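Local atomic coordinates of succinate dehydrogenase subunit A (Mycolicibacterium smegmatis, PDB entry 7D6V), a protein that probably oxidises succinate to fumarate as the FAD-carrying flavoprotein subunit of a respiratory succinate dehydrogenase, passing the electrons on toward quinone. Residues I174-L179 against L232-A236; Y225-G229 against D539-M543; K183-A187 against L199-V205. All coordinates share one frame; numbering follows the deposited sequence.

Overall arrangement
The three contacts follow one another from the sheets of the FAD-binding domain to helix 532-556. Interaction 1 lies in the middle, its centre about 10 Å from that of interaction 3 and about 12 Å from that of interaction 2; the centres of the outer two are about 20 Å apart. Interactions 1 and 3 share a mixed sheet, in which strands 172-179 and 184-191 are neighbours, and interaction 3 is nested inside the loop that interaction 1 closes. The segments of interactions 1 and 2 alternate along the sequence, and R235 probably hydrogen-bonds N542. Both reach FAD, through I174, Y225 and D228; helix 532-556 backs the 225-229 loop without touching the cofactor.

Interaction 1: I174-L179 against L232-A236; sequences ITELIL and LALRA. With FAD (flavin-adenine dinucleotide), chain D.
I174, whose side chain rests on L232, gives the shortest polar bond here with its backbone: its N donates to FAD N1A at 3.1 Å, almost straight at 172°. The carbonyl of the same residue accepts from FAD N6A at 3.2 Å, so one residue reads both the acceptor and the donor on the Watson-Crick edge of the adenine. Behind this pair of bonds, L232 reaches from the helix onto the strand. Its CD1 meets I174 CG2 at 4.1 Å, while CD2 lies against the strand backbone, 3.7 Å from E176 CA, and also touches the CG of L177. The L232 side chain crosses those of I174 and L177 at about a right angle. One branch of L177, CD1, reaches on to A236 CB at 4.1 Å, and L179 CD1 approaches the same methyl, which is thereby touched by two leucines of the strand.

The polar margin is formed by R235. E176 begins by pointing away from the helix, but its chain bends back at chi2 (74°) and brings OE1 to the edge of the guanidinium, near its plane. The resulting salt bridge to R235 NE is long at 3.6 Å, and carboxylate and guanidinium planes stand 76° apart. The stronger partner of R235 is N542 on helix 532-556, which accepts from NH1. T175 and E176 together form a classic beta bulge opposite F188 of strand 184-191.

Helix 230-236 thus lies against the edge strand 172-179, axes 8.1 Å apart, with leucine and alanine contacts filling the interface. The main chain of I174 reads N1A and N6A of the adenine, the D228 carboxylate adding a weak bond to N6A, a mode of recognition consistent with a Rossmann-type FAD-binding domain.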
loop_
_atom_site.group_PDB
_atom_site.type_symbol
_atom_site.label_atom_id
_atom_site.label_comp_id
_atom_site.label_asym_id
_atom_site.label_seq_id
_atom_site.Cartn_x
_atom_site.Cartn_y
_atom_site.Cartn_z
ATOM N N ILE A 174 18.649 -14.011 7.075
ATOM C CA ILE A 174 19.321 -14.842 8.067
ATOM C C ILE A 174 19.238 -16.292 7.617
ATOM O O ILE A 174 18.154 -16.790 7.296
ATOM C CB ILE A 174 18.699 -14.662 9.462
ATOM C CG1 ILE A 174 18.904 -13.231 9.959
ATOM C CG2 ILE A 174 19.293 -15.653 10.441
ATOM C CD1 ILE A 174 20.351 -12.844 10.142
ATOM N N THR A 175 20.385 -16.971 7.590
ATOM C CA THR A 175 20.455 -18.341 7.104
ATOM C C THR A 175 20.771 -19.366 8.182
ATOM O O THR A 175 20.561 -20.559 7.948
ATOM C CB THR A 175 21.505 -18.463 5.991
ATOM O OG1 THR A 175 22.818 -18.343 6.549
ATOM C CG2 THR A 175 21.306 -17.378 4.952
ATOM N N GLU A 176 21.268 -18.946 9.341
ATOM C CA GLU A 176 21.622 -19.882 10.395
ATOM C C GLU A 176 21.507 -19.194 11.746
ATOM O O GLU A 176 21.642 -17.975 11.859
ATOM C CB GLU A 176 23.041 -20.430 10.202
ATOM C CG GLU A 176 23.328 -21.721 10.947
ATOM C CD GLU A 176 22.655 -22.923 10.311
ATOM O OE1 GLU A 176 21.456 -23.153 10.574
ATOM O OE2 GLU A 176 23.328 -23.638 9.541
ATOM N N LEU A 177 21.253 -19.996 12.774
ATOM C CA LEU A 177 21.309 -19.556 14.160
ATOM C C LEU A 177 22.490 -20.234 14.833
ATOM O O LEU A 177 22.635 -21.457 14.753
ATOM C CB LEU A 177 20.012 -19.883 14.903
ATOM C CG LEU A 177 18.735 -19.205 14.409
ATOM C CD1 LEU A 177 17.560 -19.587 15.284
ATOM C CD2 LEU A 177 18.911 -17.702 14.381
ATOM N N ILE A 178 23.326 -19.447 15.486
ATOM C CA ILE A 178 24.546 -19.948 16.106
ATOM C C ILE A 178 24.257 -20.314 17.553
ATOM O O ILE A 178 23.587 -19.573 18.279
ATOM C CB ILE A 178 25.678 -18.909 16.005
ATOM C CG1 ILE A 178 25.844 -18.443 14.558
ATOM C CG2 ILE A 178 26.977 -19.485 16.530
ATOM C CD1 ILE A 178 26.254 -19.536 13.606
ATOM N N LEU A 179 24.766 -21.468 17.972
ATOM C CA LEU A 179 24.560 -21.985 19.314
ATOM C C LEU A 179 25.894 -22.094 20.037
ATOM O O LEU A 179 26.938 -22.314 19.416
ATOM C CB LEU A 179 23.877 -23.355 19.277
ATOM C CG LEU A 179 22.355 -23.409 19.411
ATOM C CD1 LEU A 179 21.674 -22.529 18.386
ATOM C CD2 LEU A 179 21.888 -24.839 19.263
ATOM N N LEU A 232 14.686 -22.524 10.694
ATOM C CA LEU A 232 15.733 -22.001 11.565
ATOM C C LEU A 232 15.607 -22.561 12.975
ATOM O O LEU A 232 16.578 -23.070 13.542
ATOM C CB LEU A 232 15.682 -20.473 11.586
ATOM C CG LEU A 232 16.415 -19.744 10.462
ATOM C CD1 LEU A 232 16.129 -18.257 10.512
ATOM C CD2 LEU A 232 17.901 -20.005 10.548
ATOM N N ALA A 233 14.407 -22.486 13.556
ATOM C CA ALA A 233 14.187 -23.038 14.887
ATOM C C ALA A 233 14.340 -24.550 14.886
ATOM O O ALA A 233 14.869 -25.131 15.842
ATOM C CB ALA A 233 12.802 -22.643 15.395
ATOM N N LEU A 234 13.899 -25.202 13.813
ATOM C CA LEU A 234 13.959 -26.653 13.758
ATOM C C LEU A 234 15.403 -27.140 13.703
ATOM O O LEU A 234 15.749 -28.151 14.325
ATOM C CB LEU A 234 13.145 -27.125 12.555
ATOM C CG LEU A 234 12.810 -28.591 12.348
ATOM C CD1 LEU A 234 11.963 -29.088 13.498
ATOM C CD2 LEU A 234 12.065 -28.733 11.047
ATOM N N ARG A 235 16.269 -26.422 12.982
ATOM C CA ARG A 235 17.687 -26.766 12.945
ATOM C C ARG A 235 18.433 -26.291 14.186
ATOM O O ARG A 235 19.468 -26.868 14.533
ATOM C CB ARG A 235 18.341 -26.188 11.688
ATOM C CG ARG A 235 17.913 -26.862 10.397
ATOM C CD ARG A 235 18.802 -26.465 9.226
ATOM N NE ARG A 235 18.772 -25.030 8.965
ATOM C CZ ARG A 235 18.030 -24.458 8.026
ATOM N NH1 ARG A 235 18.065 -23.145 7.859
ATOM N NH2 ARG A 235 17.251 -25.197 7.253
ATOM N N ALA A 236 17.940 -25.249 14.858
ATOM C CA ALA A 236 18.558 -24.829 16.110
ATOM C C ALA A 236 18.247 -25.800 17.237
ATOM O O ALA A 236 19.025 -25.912 18.189
ATOM C CB ALA A 236 18.099 -23.421 16.483
HETATM P PA FAD D . 4.982 -10.920 8.266
HETATM O O1A FAD D . 4.817 -9.501 8.665
HETATM O O2A FAD D . 4.146 -11.471 7.176
HETATM O O5B FAD D . 6.499 -11.100 7.802
HETATM C C5B FAD D . 7.513 -11.656 8.620
HETATM C C4B FAD D . 8.797 -10.860 8.460
HETATM O O4B FAD D . 9.928 -11.707 8.628
HETATM C C3B FAD D . 8.970 -10.224 7.102
HETATM O O3B FAD D . 9.451 -8.905 7.315
HETATM C C2B FAD D . 10.063 -11.024 6.444
HETATM O O2B FAD D . 10.829 -10.257 5.524
HETATM C C1B FAD D . 10.893 -11.431 7.625
HETATM N N9A FAD D . 11.695 -12.628 7.327
HETATM C C8A FAD D . 11.236 -13.813 6.928
HETATM N N7A FAD D . 12.248 -14.682 6.752
HETATM C C5A FAD D . 13.385 -14.041 7.040
HETATM C C6A FAD D . 14.819 -14.363 7.064
HETATM N N6A FAD D . 15.266 -15.585 6.734
HETATM N N1A FAD D . 15.671 -13.398 7.425
HETATM C C2A FAD D . 15.259 -12.174 7.767
HETATM N N3A FAD D . 13.978 -11.814 7.766
HETATM C C4A FAD D . 13.013 -12.686 7.421
HETATM N N1 FAD D . -5.154 -12.035 8.755
HETATM C C2 FAD D . -6.225 -11.420 9.296
HETATM O O2 FAD D . -6.410 -11.522 10.512
HETATM N N3 FAD D . -7.097 -10.707 8.584
HETATM C C4 FAD D . -6.972 -10.554 7.272
HETATM O O4 FAD D . -7.794 -9.886 6.632
HETATM C C4X FAD D . -5.833 -11.192 6.591
HETATM N N5 FAD D . -5.647 -11.076 5.268
HETATM C C5X FAD D . -4.595 -11.666 4.680
HETATM C C6 FAD D . -4.415 -11.534 3.313
HETATM C C7 FAD D . -3.338 -12.142 2.697
HETATM C C7M FAD D . -3.135 -12.008 1.218
HETATM C C8 FAD D . -2.380 -12.930 3.498
HETATM C C8M FAD D . -1.210 -13.589 2.831
HETATM C C9 FAD D . -2.551 -13.063 4.863
HETATM C C9A FAD D . -3.628 -12.458 5.478
HETATM N N10 FAD D . -3.805 -12.594 6.857
HETATM C C10 FAD D . -4.907 -11.962 7.438
HETATM C "C1'" FAD D . -2.862 -13.355 7.668
HETATM C "C2'" FAD D . -1.958 -12.392 8.429
HETATM O "O2'" FAD D . -1.670 -11.250 7.626
HETATM C "C3'" FAD D . -0.625 -13.017 8.799
HETATM O "O3'" FAD D . -0.860 -14.075 9.717
HETATM C "C4'" FAD D . 0.282 -11.992 9.459
HETATM O "O4'" FAD D . 0.540 -10.927 8.556
HETATM C "C5'" FAD D . 1.614 -12.582 9.881
HETATM O "O5'" FAD D . 2.446 -11.505 10.286
HETATM P P FAD D . 3.928 -11.715 10.834
HETATM O O1P FAD D . 4.324 -10.452 11.511
HETATM O O2P FAD D . 4.000 -12.987 11.601
HETATM O O3P FAD D . 4.827 -11.914 9.515
#

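Interaction 2: Y225-G229 against D539-M543; sequences YTGDG and DMRNM. With FAD (flavin-adenine dinucleotide), chain D.
The adenine and diphosphate side of the FAD pocket is the setting in which T226 and D228, from the loop leading into helix 230-236, meet D539 and M543 of helix 532-556. T226 packs against the D539 side chain, CB to CB at 4.0 Å. Chi1 of 63° sets OG1 between the backbone N and carbonyl carbon; OG1 and CG2 both border the D539 carboxylate, OG1 3.6 Å from D539 OD1, with no hydrogen bond between them. The T226 carbonyl meets M543, whose CG is 3.3 Å from T226 O.

Two carboxylates come close as well, D228 OD2 lying 3.4 Å from D539 OD1. K39 would be expected to offset this crowding of negative charge, forming a salt bridge with D228 and a long, weak ion pair with D539. D228 OD2 also accepts a weak hydrogen bond from FAD N6A at 3.3 Å. Y225 OH donates to FAD O2A at 2.5 Å, the phosphate oxygen lying at the ring edge and in its plane.

G229 occupies the N-cap of helix 230-236. M543 also packs on H485 and L488 of helix 481-495, as does M540, which points away from the loop.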
loop_
_atom_site.group_PDB
_atom_site.type_symbol
_atom_site.label_atom_id
_atom_site.label_comp_id
_atom_site.label_asym_id
_atom_site.label_seq_id
_atom_site.Cartn_x
_atom_site.Cartn_y
_atom_site.Cartn_z
ATOM N N TYR A 225 7.702 -15.737 1.965
ATOM C CA TYR A 225 7.117 -16.822 2.754
ATOM C C TYR A 225 7.687 -18.165 2.301
ATOM O O TYR A 225 6.994 -19.032 1.769
ATOM C CB TYR A 225 5.598 -16.797 2.646
ATOM C CG TYR A 225 4.927 -15.961 3.706
ATOM C CD1 TYR A 225 5.591 -14.902 4.304
ATOM C CD2 TYR A 225 3.629 -16.230 4.109
ATOM C CE1 TYR A 225 4.982 -14.136 5.270
ATOM C CE2 TYR A 225 3.013 -15.469 5.074
ATOM C CZ TYR A 225 3.692 -14.424 5.653
ATOM O OH TYR A 225 3.080 -13.663 6.619
ATOM N N THR A 226 8.984 -18.335 2.544
ATOM C CA THR A 226 9.699 -19.538 2.142
ATOM C C THR A 226 9.897 -20.519 3.287
ATOM O O THR A 226 10.732 -21.421 3.178
ATOM C CB THR A 226 11.055 -19.175 1.533
ATOM O OG1 THR A 226 11.871 -18.539 2.523
ATOM C CG2 THR A 226 10.877 -18.243 0.350
ATOM N N GLY A 227 9.155 -20.370 4.377
ATOM C CA GLY A 227 9.299 -21.267 5.500
ATOM C C GLY A 227 10.495 -21.002 6.381
ATOM O O GLY A 227 10.817 -21.842 7.227
ATOM N N ASP A 228 11.172 -19.873 6.199
ATOM C CA ASP A 228 12.246 -19.498 7.103
ATOM C C ASP A 228 11.678 -19.255 8.494
ATOM O O ASP A 228 10.508 -18.898 8.660
ATOM C CB ASP A 228 12.954 -18.244 6.598
ATOM C CG ASP A 228 13.640 -18.458 5.270
ATOM O OD1 ASP A 228 14.046 -19.601 4.985
ATOM O OD2 ASP A 228 13.771 -17.481 4.506
ATOM N N GLY A 229 12.512 -19.453 9.503
ATOM C CA GLY A 229 12.023 -19.365 10.860
ATOM C C GLY A 229 11.595 -20.722 11.363
ATOM O O GLY A 229 12.132 -21.206 12.359
ATOM N N ASP A 539 16.947 -20.528 -0.036
ATOM C CA ASP A 539 15.610 -20.745 0.517
ATOM C C ASP A 539 15.095 -22.161 0.291
ATOM O O ASP A 539 14.227 -22.625 1.047
ATOM C CB ASP A 539 14.617 -19.755 -0.093
ATOM C CG ASP A 539 14.902 -18.322 0.295
ATOM O OD1 ASP A 539 15.268 -18.078 1.464
ATOM O OD2 ASP A 539 14.742 -17.433 -0.567
ATOM N N MET A 540 15.590 -22.844 -0.743
ATOM C CA MET A 540 15.048 -24.150 -1.092
ATOM C C MET A 540 15.270 -25.180 0.008
ATOM O O MET A 540 14.457 -26.094 0.163
ATOM C CB MET A 540 15.661 -24.633 -2.404
ATOM C CG MET A 540 14.805 -24.354 -3.631
ATOM S SD MET A 540 13.126 -24.984 -3.483
ATOM C CE MET A 540 13.397 -26.720 -3.819
ATOM N N ARG A 541 16.347 -25.056 0.789
ATOM C CA ARG A 541 16.587 -26.036 1.846
ATOM C C ARG A 541 15.562 -25.901 2.970
ATOM O O ARG A 541 15.039 -26.907 3.473
ATOM C CB ARG A 541 18.024 -25.907 2.366
ATOM C CG ARG A 541 18.304 -24.702 3.248
ATOM C CD ARG A 541 19.784 -24.553 3.551
ATOM N NE ARG A 541 20.261 -25.504 4.550
ATOM C CZ ARG A 541 20.785 -25.158 5.722
ATOM N NH1 ARG A 541 20.899 -23.880 6.049
ATOM N NH2 ARG A 541 21.199 -26.089 6.566
ATOM N N ASN A 542 15.231 -24.663 3.349
ATOM C CA ASN A 542 14.166 -24.442 4.317
ATOM C C ASN A 542 12.833 -24.933 3.779
ATOM O O ASN A 542 12.048 -25.552 4.509
ATOM C CB ASN A 542 14.077 -22.960 4.674
ATOM C CG ASN A 542 15.417 -22.370 5.039
ATOM O OD1 ASN A 542 16.220 -23.002 5.720
ATOM N ND2 ASN A 542 15.668 -21.153 4.583
ATOM N N MET A 543 12.560 -24.663 2.500
ATOM C CA MET A 543 11.300 -25.114 1.919
ATOM C C MET A 543 11.202 -26.635 1.922
ATOM O O MET A 543 10.142 -27.192 2.228
ATOM C CB MET A 543 11.141 -24.556 0.506
ATOM C CG MET A 543 10.463 -23.201 0.471
ATOM S SD MET A 543 10.062 -22.622 -1.183
ATOM C CE MET A 543 11.613 -21.877 -1.668
HETATM P PA FAD D . 4.982 -10.920 8.266
HETATM O O1A FAD D . 4.817 -9.501 8.665
HETATM O O2A FAD D . 4.146 -11.471 7.176
HETATM O O5B FAD D . 6.499 -11.100 7.802
HETATM C C5B FAD D . 7.513 -11.656 8.620
HETATM C C4B FAD D . 8.797 -10.860 8.460
HETATM O O4B FAD D . 9.928 -11.707 8.628
HETATM C C3B FAD D . 8.970 -10.224 7.102
HETATM O O3B FAD D . 9.451 -8.905 7.315
HETATM C C2B FAD D . 10.063 -11.024 6.444
HETATM O O2B FAD D . 10.829 -10.257 5.524
HETATM C C1B FAD D . 10.893 -11.431 7.625
HETATM N N9A FAD D . 11.695 -12.628 7.327
HETATM C C8A FAD D . 11.236 -13.813 6.928
HETATM N N7A FAD D . 12.248 -14.682 6.752
HETATM C C5A FAD D . 13.385 -14.041 7.040
HETATM C C6A FAD D . 14.819 -14.363 7.064
HETATM N N6A FAD D . 15.266 -15.585 6.734
HETATM N N1A FAD D . 15.671 -13.398 7.425
HETATM C C2A FAD D . 15.259 -12.174 7.767
HETATM N N3A FAD D . 13.978 -11.814 7.766
HETATM C C4A FAD D . 13.013 -12.686 7.421
HETATM N N1 FAD D . -5.154 -12.035 8.755
HETATM C C2 FAD D . -6.225 -11.420 9.296
HETATM O O2 FAD D . -6.410 -11.522 10.512
HETATM N N3 FAD D . -7.097 -10.707 8.584
HETATM C C4 FAD D . -6.972 -10.554 7.272
HETATM O O4 FAD D . -7.794 -9.886 6.632
HETATM C C4X FAD D . -5.833 -11.192 6.591
HETATM N N5 FAD D . -5.647 -11.076 5.268
HETATM C C5X FAD D . -4.595 -11.666 4.680
HETATM C C6 FAD D . -4.415 -11.534 3.313
HETATM C C7 FAD D . -3.338 -12.142 2.697
HETATM C C7M FAD D . -3.135 -12.008 1.218
HETATM C C8 FAD D . -2.380 -12.930 3.498
HETATM C C8M FAD D . -1.210 -13.589 2.831
HETATM C C9 FAD D . -2.551 -13.063 4.863
HETATM C C9A FAD D . -3.628 -12.458 5.478
HETATM N N10 FAD D . -3.805 -12.594 6.857
HETATM C C10 FAD D . -4.907 -11.962 7.438
HETATM C "C1'" FAD D . -2.862 -13.355 7.668
HETATM C "C2'" FAD D . -1.958 -12.392 8.429
HETATM O "O2'" FAD D . -1.670 -11.250 7.626
HETATM C "C3'" FAD D . -0.625 -13.017 8.799
HETATM O "O3'" FAD D . -0.860 -14.075 9.717
HETATM C "C4'" FAD D . 0.282 -11.992 9.459
HETATM O "O4'" FAD D . 0.540 -10.927 8.556
HETATM C "C5'" FAD D . 1.614 -12.582 9.881
HETATM O "O5'" FAD D . 2.446 -11.505 10.286
HETATM P P FAD D . 3.928 -11.715 10.834
HETATM O O1P FAD D . 4.324 -10.452 11.511
HETATM O O2P FAD D . 4.000 -12.987 11.601
HETATM O O3P FAD D . 4.827 -11.914 9.515
#

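Interaction 3: K183-A187 against L199-V205; sequences KIAGA and LFEAPAV
The ring of F200 meets A187 at its edge, where A187 O lies near the ring plane, 3.7 Å from CD2, and A187 CB touches the same CD2. With F169 the ring makes an edge-to-face contact. Chi1 of -56° turns F200 CG beside its own backbone N, bringing the ring close to the carbonyl that this N-H bonds.

That bond, F200 N to A187 O, is 2.8 Å and fairly straight at 163°. The return bond, A187 N to F200 O, is longer at 3.1 Å and bent to 138°, with the donor above the carbonyl plane. F200 O also receives a CA-H contact from G186 CA at 3.1 Å. The lack of a side chain at G186 leaves room for F200 O, and its backbone angles themselves call for glycine; A185 and G186 form a classic beta bulge opposite I178 of strand 172-179.

Farther along, the chain turns through P203 into the parallel Rossmann-type sheet. There I184 CG2 meets V205 CG2 at 3.7 Å, the two side chains crossing at about a right angle.

Main-chain bonds of A187 and F200 at one end and the I184-V205 methyl contact at the other imply a change from backbone pairing to apolar packing as the chain enters the parallel sheet.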
loop_
_atom_site.group_PDB
_atom_site.type_symbol
_atom_site.label_atom_id
_atom_site.label_comp_id
_atom_site.label_asym_id
_atom_site.label_seq_id
_atom_site.Cartn_x
_atom_site.Cartn_y
_atom_site.Cartn_z
ATOM N N LYS A 183 22.335 -23.186 23.560
ATOM C CA LYS A 183 21.681 -21.905 23.766
ATOM C C LYS A 183 21.984 -20.973 22.601
ATOM O O LYS A 183 23.030 -21.075 21.960
ATOM C CB LYS A 183 22.141 -21.262 25.073
ATOM C CG LYS A 183 22.422 -22.250 26.184
ATOM C CD LYS A 183 23.037 -21.555 27.385
ATOM C CE LYS A 183 24.305 -20.812 27.000
ATOM N NZ LYS A 183 25.459 -21.729 26.793
ATOM N N ILE A 184 21.050 -20.061 22.332
ATOM C CA ILE A 184 21.239 -19.097 21.257
ATOM C C ILE A 184 22.452 -18.233 21.555
ATOM O O ILE A 184 22.599 -17.698 22.659
ATOM C CB ILE A 184 19.976 -18.242 21.081
ATOM C CG1 ILE A 184 18.871 -19.049 20.401
ATOM C CG2 ILE A 184 20.287 -16.973 20.307
ATOM C CD1 ILE A 184 19.264 -19.630 19.069
ATOM N N ALA A 185 23.334 -18.095 20.567
ATOM C CA ALA A 185 24.491 -17.223 20.675
ATOM C C ALA A 185 24.531 -16.140 19.610
ATOM O O ALA A 185 25.343 -15.218 19.728
ATOM C CB ALA A 185 25.792 -18.037 20.608
ATOM N N GLY A 186 23.692 -16.218 18.592
ATOM C CA GLY A 186 23.658 -15.197 17.568
ATOM C C GLY A 186 23.051 -15.726 16.288
ATOM O O GLY A 186 22.643 -16.882 16.194
ATOM N N ALA A 187 23.002 -14.842 15.296
ATOM C CA ALA A 187 22.441 -15.151 13.990
ATOM C C ALA A 187 23.445 -14.806 12.903
ATOM O O ALA A 187 24.167 -13.812 13.005
ATOM C CB ALA A 187 21.133 -14.391 13.752
ATOM N N LEU A 199 27.267 -11.250 11.020
ATOM C CA LEU A 199 27.041 -12.066 12.202
ATOM C C LEU A 199 26.567 -11.172 13.335
ATOM O O LEU A 199 27.248 -10.206 13.696
ATOM C CB LEU A 199 28.312 -12.811 12.606
ATOM C CG LEU A 199 28.286 -13.458 13.989
ATOM C CD1 LEU A 199 27.300 -14.612 14.030
ATOM C CD2 LEU A 199 29.674 -13.919 14.383
ATOM N N PHE A 200 25.411 -11.499 13.893
ATOM C CA PHE A 200 24.904 -10.862 15.096
ATOM C C PHE A 200 25.226 -11.745 16.292
ATOM O O PHE A 200 25.285 -12.969 16.180
ATOM C CB PHE A 200 23.400 -10.621 14.988
ATOM C CG PHE A 200 23.008 -9.809 13.787
ATOM C CD1 PHE A 200 22.957 -8.430 13.854
ATOM C CD2 PHE A 200 22.703 -10.425 12.588
ATOM C CE1 PHE A 200 22.604 -7.685 12.751
ATOM C CE2 PHE A 200 22.350 -9.684 11.484
ATOM C CZ PHE A 200 22.301 -8.314 11.565
ATOM N N GLU A 201 25.455 -11.115 17.438
ATOM C CA GLU A 201 25.950 -11.801 18.627
ATOM C C GLU A 201 25.037 -11.538 19.816
ATOM O O GLU A 201 25.480 -11.170 20.905
ATOM C CB GLU A 201 27.384 -11.387 18.933
ATOM C CG GLU A 201 28.418 -12.078 18.072
ATOM C CD GLU A 201 29.721 -11.310 18.000
ATOM O OE1 GLU A 201 29.761 -10.277 17.302
ATOM O OE2 GLU A 201 30.705 -11.739 18.638
ATOM N N ALA A 202 23.751 -11.711 19.616
ATOM C CA ALA A 202 22.830 -11.494 20.718
ATOM C C ALA A 202 22.539 -12.796 21.455
ATOM O O ALA A 202 22.502 -13.868 20.845
ATOM C CB ALA A 202 21.524 -10.899 20.208
ATOM N N PRO A 203 22.328 -12.732 22.773
ATOM C CA PRO A 203 21.955 -13.940 23.523
ATOM C C PRO A 203 20.498 -14.349 23.370
ATOM O O PRO A 203 20.135 -15.440 23.829
ATOM C CB PRO A 203 22.263 -13.555 24.974
ATOM C CG PRO A 203 22.153 -12.083 25.002
ATOM C CD PRO A 203 22.597 -11.589 23.660
ATOM N N ALA A 204 19.659 -13.526 22.748
ATOM C CA ALA A 204 18.256 -13.848 22.541
ATOM C C ALA A 204 17.861 -13.533 21.106
ATOM O O ALA A 204 18.365 -12.586 20.501
ATOM C CB ALA A 204 17.349 -13.081 23.508
ATOM N N VAL A 205 16.952 -14.341 20.569
ATOM C CA VAL A 205 16.450 -14.176 19.210
ATOM C C VAL A 205 14.937 -14.350 19.230
ATOM O O VAL A 205 14.428 -15.303 19.826
ATOM C CB VAL A 205 17.102 -15.181 18.238
ATOM C CG1 VAL A 205 16.287 -15.313 16.965
ATOM C CG2 VAL A 205 18.521 -14.760 17.913
#